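Local coordinates for hypothetical protein (Mesorhizobium loti, PDB 2O2X) that removes the C-7 phosphate from D-glycero-beta-D-manno-heptose 1,7-bisphosphate, a magnesium-dependent step in making ADP-heptose, at residues H10-W18 and F89-V97; H30-T41 and L152-K163. All blocks are in the same frame, centred on the assembly; numbering follows the deposited sequence.

Interaction 1 (H10-W18 and F89-V97); sequences HPLTEPGVW and FGWSAFAAV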
loop_
_atom_site.group_PDB
_atom_site.type_symbol
_atom_site.label_atom_id
_atom_site.label_comp_id
_atom_site.label_asym_id
_atom_site.label_seq_id
_atom_site.Cartn_x
_atom_site.Cartn_y
_atom_site.Cartn_z
ATOM N N HIS A 10 -3.582 6.027 18.949
ATOM C CA HIS A 10 -3.365 5.963 17.498
ATOM C C HIS A 10 -1.938 6.380 17.171
ATOM O O HIS A 10 -1.457 7.383 17.706
ATOM C CB HIS A 10 -4.365 6.852 16.771
ATOM C CG HIS A 10 -5.784 6.424 16.973
ATOM N ND1 HIS A 10 -6.831 7.319 17.042
ATOM C CD2 HIS A 10 -6.322 5.196 17.147
ATOM C CE1 HIS A 10 -7.955 6.653 17.238
ATOM N NE2 HIS A 10 -7.675 5.366 17.296
ATOM N N PRO A 11 -1.241 5.602 16.311
ATOM C CA PRO A 11 0.146 5.903 15.936
ATOM C C PRO A 11 0.259 7.066 14.928
ATOM O O PRO A 11 0.829 6.943 13.841
ATOM C CB PRO A 11 0.616 4.597 15.336
ATOM C CG PRO A 11 -0.571 4.029 14.761
ATOM C CD PRO A 11 -1.705 4.368 15.663
ATOM N N LEU A 12 -0.249 8.211 15.326
ATOM C CA LEU A 12 -0.193 9.406 14.491
ATOM C C LEU A 12 1.127 10.111 14.640
ATOM O O LEU A 12 1.588 10.333 15.772
ATOM C CB LEU A 12 -1.321 10.363 14.859
ATOM C CG LEU A 12 -2.737 9.827 14.718
ATOM C CD1 LEU A 12 -3.710 10.929 15.082
ATOM C CD2 LEU A 12 -2.984 9.326 13.306
ATOM N N THR A 13 1.747 10.482 13.531
ATOM C CA THR A 13 2.942 11.313 13.575
ATOM C C THR A 13 2.568 12.786 13.428
ATOM O O THR A 13 3.353 13.670 13.748
ATOM C CB THR A 13 3.934 10.907 12.490
ATOM O OG1 THR A 13 3.281 11.002 11.216
ATOM C CG2 THR A 13 4.384 9.463 12.717
ATOM N N GLU A 14 1.364 13.037 12.922
ATOM C CA GLU A 14 0.769 14.366 12.846
ATOM C C GLU A 14 -0.725 14.154 12.648
ATOM O O GLU A 14 -1.160 13.007 12.488
ATOM C CB GLU A 14 1.406 15.220 11.753
ATOM C CG GLU A 14 1.534 14.561 10.444
ATOM C CD GLU A 14 2.163 15.477 9.401
ATOM O OE1 GLU A 14 1.452 16.333 8.857
ATOM O OE2 GLU A 14 3.360 15.330 9.107
ATOM N N PRO A 15 -1.542 15.223 12.720
ATOM C CA PRO A 15 -2.972 14.956 12.796
ATOM C C PRO A 15 -3.530 14.135 11.621
ATOM O O PRO A 15 -4.504 13.433 11.805
ATOM C CB PRO A 15 -3.588 16.348 12.814
ATOM C CG PRO A 15 -2.509 17.183 13.443
ATOM C CD PRO A 15 -1.252 16.672 12.887
ATOM N N GLY A 16 -2.902 14.218 10.456
ATOM C CA GLY A 16 -3.392 13.488 9.294
ATOM C C GLY A 16 -2.498 12.367 8.800
ATOM O O GLY A 16 -2.674 11.913 7.672
ATOM N N VAL A 17 -1.543 11.885 9.614
ATOM C CA VAL A 17 -0.643 10.821 9.192
ATOM C C VAL A 17 -0.500 9.743 10.241
ATOM O O VAL A 17 -0.131 10.021 11.389
ATOM C CB VAL A 17 0.745 11.331 8.802
ATOM C CG1 VAL A 17 1.608 10.163 8.311
ATOM C CG2 VAL A 17 0.659 12.435 7.763
ATOM N N TRP A 18 -0.744 8.504 9.824
ATOM C CA TRP A 18 -0.682 7.307 10.651
ATOM C C TRP A 18 0.449 6.448 10.128
ATOM O O TRP A 18 0.469 6.128 8.928
ATOM C CB TRP A 18 -2.006 6.566 10.505
ATOM C CG TRP A 18 -2.168 5.194 11.125
ATOM C CD1 TRP A 18 -1.541 4.046 10.777
ATOM C CD2 TRP A 18 -3.133 4.824 12.118
ATOM N NE1 TRP A 18 -1.989 3.010 11.539
ATOM C CE2 TRP A 18 -2.985 3.451 12.357
ATOM C CE3 TRP A 18 -4.095 5.531 12.838
ATOM C CZ2 TRP A 18 -3.750 2.768 13.303
ATOM C CZ3 TRP A 18 -4.860 4.859 13.751
ATOM C CH2 TRP A 18 -4.682 3.495 13.982
ATOM N N PHE A 89 -15.557 9.936 8.629
ATOM C CA PHE A 89 -15.123 9.074 9.746
ATOM C C PHE A 89 -13.804 9.633 10.297
ATOM O O PHE A 89 -13.282 10.629 9.815
ATOM C CB PHE A 89 -15.051 7.590 9.366
ATOM C CG PHE A 89 -14.126 7.293 8.202
ATOM C CD1 PHE A 89 -14.600 7.354 6.914
ATOM C CD2 PHE A 89 -12.825 6.878 8.411
ATOM C CE1 PHE A 89 -13.761 7.081 5.839
ATOM C CE2 PHE A 89 -11.981 6.585 7.348
ATOM C CZ PHE A 89 -12.458 6.698 6.050
ATOM N N GLY A 90 -13.293 8.987 11.345
ATOM C CA GLY A 90 -12.051 9.381 11.989
ATOM C C GLY A 90 -11.045 8.260 12.102
ATOM O O GLY A 90 -11.240 7.147 11.590
ATOM N N TRP A 91 -9.951 8.548 12.783
ATOM C CA TRP A 91 -8.887 7.581 12.964
ATOM C C TRP A 91 -9.318 6.368 13.752
ATOM O O TRP A 91 -8.754 5.308 13.565
ATOM C CB TRP A 91 -7.637 8.200 13.566
ATOM C CG TRP A 91 -6.865 9.038 12.582
ATOM C CD1 TRP A 91 -6.599 10.355 12.684
ATOM C CD2 TRP A 91 -6.227 8.592 11.365
ATOM N NE1 TRP A 91 -5.859 10.785 11.606
ATOM C CE2 TRP A 91 -5.607 9.716 10.783
ATOM C CE3 TRP A 91 -6.128 7.347 10.720
ATOM C CZ2 TRP A 91 -4.877 9.647 9.587
ATOM C CZ3 TRP A 91 -5.416 7.278 9.516
ATOM C CH2 TRP A 91 -4.807 8.428 8.964
ATOM N N SER A 92 -10.316 6.490 14.640
ATOM C CA SER A 92 -10.784 5.303 15.358
ATOM C C SER A 92 -11.474 4.299 14.436
ATOM O O SER A 92 -11.277 3.091 14.548
ATOM C CB SER A 92 -11.700 5.708 16.509
ATOM O OG SER A 92 -10.903 6.311 17.512
ATOM N N ALA A 93 -12.250 4.819 13.500
ATOM C CA ALA A 93 -12.861 3.961 12.496
ATOM C C ALA A 93 -11.791 3.323 11.604
ATOM O O ALA A 93 -11.871 2.130 11.284
ATOM C CB ALA A 93 -13.848 4.722 11.675
ATOM N N PHE A 94 -10.785 4.107 11.190
ATOM C CA PHE A 94 -9.682 3.544 10.419
ATOM C C PHE A 94 -9.040 2.396 11.199
ATOM O O PHE A 94 -8.728 1.335 10.655
ATOM C CB PHE A 94 -8.614 4.599 10.087
ATOM C CG PHE A 94 -7.402 4.015 9.411
ATOM C CD1 PHE A 94 -7.439 3.696 8.055
ATOM C CD2 PHE A 94 -6.261 3.708 10.110
ATOM C CE1 PHE A 94 -6.367 3.157 7.433
ATOM C CE2 PHE A 94 -5.187 3.137 9.503
ATOM C CZ PHE A 94 -5.224 2.864 8.159
ATOM N N ALA A 95 -8.806 2.596 12.493
ATOM C CA ALA A 95 -8.173 1.548 13.282
ATOM C C ALA A 95 -8.991 0.250 13.269
ATOM O O ALA A 95 -8.455 -0.843 13.088
ATOM C CB ALA A 95 -7.946 2.026 14.741
ATOM N N ALA A 96 -10.296 0.381 13.451
ATOM C CA ALA A 96 -11.186 -0.782 13.428
ATOM C C ALA A 96 -11.241 -1.479 12.056
ATOM O O ALA A 96 -11.187 -2.699 11.960
ATOM C CB ALA A 96 -12.575 -0.368 13.845
ATOM N N VAL A 97 -11.374 -0.682 11.008
ATOM C CA VAL A 97 -11.466 -1.218 9.655
ATOM C C VAL A 97 -10.148 -1.849 9.242
ATOM O O VAL A 97 -10.122 -2.968 8.687
ATOM C CB VAL A 97 -11.885 -0.112 8.670
ATOM C CG1 VAL A 97 -11.700 -0.550 7.206
ATOM C CG2 VAL A 97 -13.310 0.290 8.920
#
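Trp-91, on the first turn of helix 91-107, turns one face of its indole to both Leu-12 and Trp-18. Leu-12 CD2 sits over the five-membered ring, 3.6 Å from its centroid and almost straight above it. This is a CH-pi contact. Trp-18 CB makes a second one over the six-membered ring, at 4.0 Å from its centroid. The two indoles run in opposite directions, with planes 28° apart. They are slid so far that their six-membered rings barely overlap, and they meet where Trp-18 CE3 lies 3.5 Å from Trp-91 CE3. The polar edge of Trp-91 is also used. NE1 donates to Pro-15 O at 3.0 Å, with the acceptor close to the ring plane, which fixes the indole's rotation. Pro-15 belongs to the type I turn from Glu-14 to Val-17.

Trp-18 is covered on both faces. Pro-11 CG lies over one. Phe-94 directs its CE2 edge at the other, and the T-shaped pair has planes at 74°. Phe-94 CG is anti to its backbone N (chi1 174°), which carries the ring to this face. Trp-18 CH2 touches Ala-95 CB at 3.7 Å. Trp-18 NE1 hydrogen-bonds to Glu-20 OE1. His-10 lies at the edge of the contact, its ring against Trp-91 CB, with Trp-91 O over one face.

The aromatic cluster thus joins the start of helix 91-107 to the sheet end formed by strands 12-14 and 17-21. Ala-117 of strand 114-118, next in the sheet, touches all three aromatic residues, and Ile-84 of helix 82-85 packs on Trp-91.

Interaction 2 (H30-T41 and L152-K163); sequences HLPALFLDRDGT and LDLQRSLIVGDK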
loop_
_atom_site.group_PDB
_atom_site.type_symbol
_atom_site.label_atom_id
_atom_site.label_comp_id
_atom_site.label_asym_id
_atom_site.label_seq_id
_atom_site.Cartn_x
_atom_site.Cartn_y
_atom_site.Cartn_z
ATOM N N HIS A 30 18.218 -2.741 3.245
ATOM C CA HIS A 30 18.406 -2.646 1.786
ATOM C C HIS A 30 17.644 -3.715 0.999
ATOM O O HIS A 30 18.083 -4.146 -0.072
ATOM C CB HIS A 30 19.895 -2.605 1.394
ATOM C CG HIS A 30 20.167 -1.815 0.145
ATOM N ND1 HIS A 30 19.916 -0.461 0.050
ATOM C CD2 HIS A 30 20.679 -2.186 -1.052
ATOM C CE1 HIS A 30 20.255 -0.035 -1.154
ATOM N NE2 HIS A 30 20.726 -1.061 -1.841
ATOM N N LEU A 31 16.493 -4.124 1.531
ATOM C CA LEU A 31 15.572 -5.000 0.806
ATOM C C LEU A 31 14.615 -4.131 -0.014
ATOM O O LEU A 31 14.208 -3.050 0.438
ATOM C CB LEU A 31 14.738 -5.852 1.747
ATOM C CG LEU A 31 15.450 -6.991 2.467
ATOM C CD1 LEU A 31 14.496 -7.660 3.435
ATOM C CD2 LEU A 31 15.991 -7.965 1.428
ATOM N N PRO A 32 14.181 -4.650 -1.162
ATOM C CA PRO A 32 13.020 -4.060 -1.825
ATOM C C PRO A 32 11.761 -4.398 -1.061
ATOM O O PRO A 32 11.748 -5.354 -0.291
ATOM C CB PRO A 32 12.978 -4.766 -3.184
ATOM C CG PRO A 32 14.151 -5.653 -3.241
ATOM C CD PRO A 32 14.657 -5.845 -1.866
ATOM N N ALA A 33 10.729 -3.585 -1.259
ATOM C CA ALA A 33 9.424 -3.810 -0.652
ATOM C C ALA A 33 8.378 -3.983 -1.722
ATOM O O ALA A 33 8.549 -3.544 -2.866
ATOM C CB ALA A 33 9.034 -2.634 0.223
ATOM N N LEU A 34 7.293 -4.623 -1.318
ATOM C CA LEU A 34 6.054 -4.642 -2.068
ATOM C C LEU A 34 5.127 -3.645 -1.424
ATOM O O LEU A 34 4.619 -3.885 -0.330
ATOM C CB LEU A 34 5.411 -6.035 -2.092
ATOM C CG LEU A 34 4.045 -6.126 -2.800
ATOM C CD1 LEU A 34 4.148 -5.786 -4.249
ATOM C CD2 LEU A 34 3.463 -7.513 -2.606
ATOM N N PHE A 35 4.902 -2.523 -2.101
ATOM C CA PHE A 35 3.935 -1.520 -1.660
ATOM C C PHE A 35 2.562 -1.850 -2.232
ATOM O O PHE A 35 2.443 -2.101 -3.426
ATOM C CB PHE A 35 4.330 -0.117 -2.140
ATOM C CG PHE A 35 5.562 0.458 -1.457
ATOM C CD1 PHE A 35 5.462 1.074 -0.209
ATOM C CD2 PHE A 35 6.816 0.387 -2.058
ATOM C CE1 PHE A 35 6.574 1.619 0.420
ATOM C CE2 PHE A 35 7.929 0.945 -1.416
ATOM C CZ PHE A 35 7.795 1.545 -0.178
ATOM N N LEU A 36 1.534 -1.781 -1.388
ATOM C CA LEU A 36 0.163 -2.039 -1.790
ATOM C C LEU A 36 -0.730 -0.913 -1.346
ATOM O O LEU A 36 -0.747 -0.535 -0.178
ATOM C CB LEU A 36 -0.369 -3.322 -1.132
ATOM C CG LEU A 36 0.395 -4.621 -1.447
ATOM C CD1 LEU A 36 -0.188 -5.797 -0.662
ATOM C CD2 LEU A 36 0.387 -4.900 -2.944
ATOM N N ASP A 37 -1.549 -0.407 -2.245
ATOM C CA ASP A 37 -2.707 0.378 -1.815
ATOM C C ASP A 37 -3.674 -0.585 -1.070
ATOM O O ASP A 37 -3.544 -1.817 -1.172
ATOM C CB ASP A 37 -3.379 1.011 -3.047
ATOM C CG ASP A 37 -4.496 2.002 -2.678
ATOM O OD1 ASP A 37 -4.537 2.550 -1.577
ATOM O OD2 ASP A 37 -5.334 2.260 -3.551
ATOM N N ARG A 38 -4.631 -0.047 -0.298
ATOM C CA ARG A 38 -5.552 -0.878 0.447
ATOM C C ARG A 38 -6.922 -0.973 -0.265
ATOM O O ARG A 38 -7.249 -2.027 -0.818
ATOM C CB ARG A 38 -5.669 -0.436 1.907
ATOM C CG ARG A 38 -6.137 -1.588 2.805
ATOM C CD ARG A 38 -6.701 -1.106 4.135
ATOM N NE ARG A 38 -8.007 -0.504 3.926
ATOM C CZ ARG A 38 -8.625 0.288 4.793
ATOM N NH1 ARG A 38 -8.071 0.578 5.965
ATOM N NH2 ARG A 38 -9.791 0.799 4.468
ATOM N N ASP A 39 -7.715 0.092 -0.255
ATOM C CA ASP A 39 -9.067 0.059 -0.796
ATOM C C ASP A 39 -9.020 -0.025 -2.317
ATOM O O ASP A 39 -8.534 0.906 -2.976
ATOM C CB ASP A 39 -9.831 1.307 -0.354
ATOM C CG ASP A 39 -9.943 1.431 1.162
ATOM O OD1 ASP A 39 -10.430 0.493 1.808
ATOM O OD2 ASP A 39 -9.584 2.510 1.681
ATOM N N GLY A 40 -9.571 -1.105 -2.871
ATOM C CA GLY A 40 -9.482 -1.383 -4.301
ATOM C C GLY A 40 -8.369 -2.336 -4.717
ATOM O O GLY A 40 -8.292 -2.769 -5.886
ATOM N N THR A 41 -7.522 -2.730 -3.764
ATOM C CA THR A 41 -6.353 -3.553 -4.037
ATOM C C THR A 41 -6.366 -4.764 -3.113
ATOM O O THR A 41 -6.559 -5.894 -3.576
ATOM C CB THR A 41 -5.048 -2.723 -3.932
ATOM O OG1 THR A 41 -5.055 -1.718 -4.943
ATOM C CG2 THR A 41 -3.804 -3.569 -4.127
ATOM N N LEU A 152 14.697 0.566 3.043
ATOM C CA LEU A 152 14.344 -0.091 1.792
ATOM C C LEU A 152 15.212 0.315 0.615
ATOM O O LEU A 152 15.678 1.454 0.538
ATOM C CB LEU A 152 12.895 0.192 1.411
ATOM C CG LEU A 152 11.861 -0.262 2.437
ATOM C CD1 LEU A 152 10.492 0.215 2.020
ATOM C CD2 LEU A 152 11.878 -1.745 2.654
ATOM N N ASP A 153 15.332 -0.603 -0.351
ATOM C CA ASP A 153 15.839 -0.286 -1.675
ATOM C C ASP A 153 14.630 0.115 -2.526
ATOM O O ASP A 153 13.938 -0.738 -3.086
ATOM C CB ASP A 153 16.550 -1.505 -2.244
ATOM C CG ASP A 153 17.149 -1.263 -3.598
ATOM O OD1 ASP A 153 16.783 -0.281 -4.288
ATOM O OD2 ASP A 153 17.983 -2.101 -3.994
ATOM N N LEU A 154 14.352 1.407 -2.575
ATOM C CA LEU A 154 13.169 1.887 -3.303
ATOM C C LEU A 154 13.276 1.657 -4.802
ATOM O O LEU A 154 12.286 1.358 -5.466
ATOM C CB LEU A 154 12.895 3.362 -3.022
ATOM C CG LEU A 154 12.456 3.744 -1.619
ATOM C CD1 LEU A 154 12.309 5.259 -1.519
ATOM C CD2 LEU A 154 11.159 3.033 -1.249
ATOM N N GLN A 155 14.480 1.731 -5.344
ATOM C CA GLN A 155 14.642 1.620 -6.780
ATOM C C GLN A 155 14.238 0.233 -7.266
ATOM O O GLN A 155 13.785 0.089 -8.379
ATOM C CB GLN A 155 16.089 1.953 -7.175
ATOM C CG GLN A 155 16.468 3.414 -6.938
ATOM C CD GLN A 155 16.617 3.802 -5.465
ATOM O OE1 GLN A 155 16.886 2.960 -4.587
ATOM N NE2 GLN A 155 16.438 5.091 -5.188
ATOM N N ARG A 156 14.385 -0.790 -6.424
ATOM C CA ARG A 156 13.996 -2.151 -6.784
ATOM C C ARG A 156 12.603 -2.549 -6.266
ATOM O O ARG A 156 12.162 -3.661 -6.514
ATOM C CB ARG A 156 15.041 -3.149 -6.290
ATOM C CG ARG A 156 16.436 -2.908 -6.887
ATOM C CD ARG A 156 17.424 -3.993 -6.473
ATOM N NE ARG A 156 17.034 -5.307 -6.972
ATOM C CZ ARG A 156 16.924 -6.424 -6.240
ATOM N NH1 ARG A 156 17.176 -6.437 -4.922
ATOM N NH2 ARG A 156 16.564 -7.557 -6.841
ATOM N N SER A 157 11.925 -1.658 -5.535
ATOM C CA SER A 157 10.601 -1.956 -4.972
ATOM C C SER A 157 9.529 -1.940 -6.035
ATOM O O SER A 157 9.725 -1.434 -7.149
ATOM C CB SER A 157 10.286 -0.941 -3.860
ATOM O OG SER A 157 11.197 -1.115 -2.770
ATOM N N LEU A 158 8.383 -2.535 -5.690
ATOM C CA LEU A 158 7.237 -2.590 -6.579
ATOM C C LEU A 158 6.045 -1.987 -5.864
ATOM O O LEU A 158 5.997 -1.975 -4.642
ATOM C CB LEU A 158 6.929 -4.056 -6.883
ATOM C CG LEU A 158 8.106 -4.906 -7.403
ATOM C CD1 LEU A 158 7.618 -6.344 -7.583
ATOM C CD2 LEU A 158 8.654 -4.361 -8.710
ATOM N N ILE A 159 5.095 -1.470 -6.639
ATOM C CA ILE A 159 3.849 -0.955 -6.086
ATOM C C ILE A 159 2.685 -1.520 -6.891
ATOM O O ILE A 159 2.799 -1.700 -8.118
ATOM C CB ILE A 159 3.777 0.583 -6.033
ATOM C CG1 ILE A 159 2.507 1.049 -5.270
ATOM C CG2 ILE A 159 3.926 1.222 -7.429
ATOM C CD1 ILE A 159 2.574 2.452 -4.703
ATOM N N VAL A 160 1.587 -1.827 -6.200
ATOM C CA VAL A 160 0.345 -2.300 -6.803
ATOM C C VAL A 160 -0.793 -1.450 -6.248
ATOM O O VAL A 160 -0.887 -1.239 -5.036
ATOM C CB VAL A 160 0.107 -3.763 -6.474
ATOM C CG1 VAL A 160 -1.125 -4.246 -7.233
ATOM C CG2 VAL A 160 1.352 -4.589 -6.761
ATOM N N GLY A 161 -1.649 -0.939 -7.116
ATOM C CA GLY A 161 -2.850 -0.231 -6.713
ATOM C C GLY A 161 -3.834 -0.106 -7.851
ATOM O O GLY A 161 -3.474 -0.456 -8.986
ATOM N N ASP A 162 -5.029 0.420 -7.588
ATOM C CA ASP A 162 -6.020 0.545 -8.662
ATOM C C ASP A 162 -6.217 1.961 -9.132
ATOM O O ASP A 162 -7.084 2.214 -9.965
ATOM C CB ASP A 162 -7.369 -0.109 -8.284
ATOM C CG ASP A 162 -8.262 0.766 -7.419
ATOM O OD1 ASP A 162 -7.746 1.450 -6.541
ATOM O OD2 ASP A 162 -9.490 0.700 -7.617
ATOM N N LYS A 163 -5.407 2.888 -8.624
ATOM C CA LYS A 163 -5.524 4.288 -9.028
ATOM C C LYS A 163 -4.232 4.783 -9.655
ATOM O O LYS A 163 -3.141 4.364 -9.295
ATOM C CB LYS A 163 -5.972 5.140 -7.837
ATOM C CG LYS A 163 -7.472 4.855 -7.533
ATOM C CD LYS A 163 -7.973 5.264 -6.156
ATOM C CE LYS A 163 -9.366 4.620 -5.857
ATOM N NZ LYS A 163 -9.326 3.202 -5.289
HETATM O O HOH W 1 18.318 -4.290 -2.786
#
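Phe-35 packs its ring tip on Leu-152 and Leu-154, with CZ 3.7 Å from Leu-152 CD1. Leu-154 CD2 and Ser-157 CB come to the ring edge. A chi1 of -70°, with CG beside the backbone N, leads the ring there, and CB rests on Ile-159 CG1. On the other face of the sheet, Leu-36 and Val-160 lie side by side, and Leu-34 CD1 reaches Val-160 CG2.

The strands are parallel neighbours. Phe-35 N and O bond to Leu-158 O and Val-160 N, and Asp-37 N bonds to Val-160 O at 3.0 Å. Ser-157 extends the ladder: its OG takes the N-H of Ala-33 at 2.9 Å and donates to Asp-153 O. Asp-153 CB makes a CH-pi contact over the His-30 ring centre, its carboxylate plane 24° from the ring plane. A water links Asp-153 OD2, His-30 O and Arg-156 NH1.

The C-terminal ends of the two strands contribute to the probable HAD active site. By similarity, Asp-37 is the nucleophile and Asp-39 the proton donor, and both bind magnesium with Asp-162 and Lys-163. Asp-37 OD2 and Asp-162 OD1 are 3.9 Å apart, consistent with a cation site. Lys-163 NZ holds Asp-162 OD1 on its syn lone pair at 2.7 Å and bridges to Asp-45. Lys-137 pairs with Asp-37 OD1.

Strands 75-80 and 177-181 flank this pair, and helix 199-211 covers the face of Leu-34, Leu-158 and Val-160.

How the interactions relate
Both interactions reach the same sheet, with centres about 21 Å apart. Interaction 1 lies at one end of it, and interaction 2 joins two strands in the middle. The segments alternate along the chain: strand 17-21 leads on to strand 34-36, and helix 91-107 comes before strand 158-161. They touch at Arg-38, a substrate-binding residue by similarity. Phe-94 CE1 lies 3.4 Å from Arg-38 NH1, and Val-97 CG1 packs 3.6 Å from Arg-38 NH2. Arg-38 also pairs with Asp-39. Phe-94 and Val-97 of helix 91-107 therefore pack against a side chain of the probable substrate pocket, while interaction 2 carries the probable catalytic aspartates, Asp-37 and Asp-39.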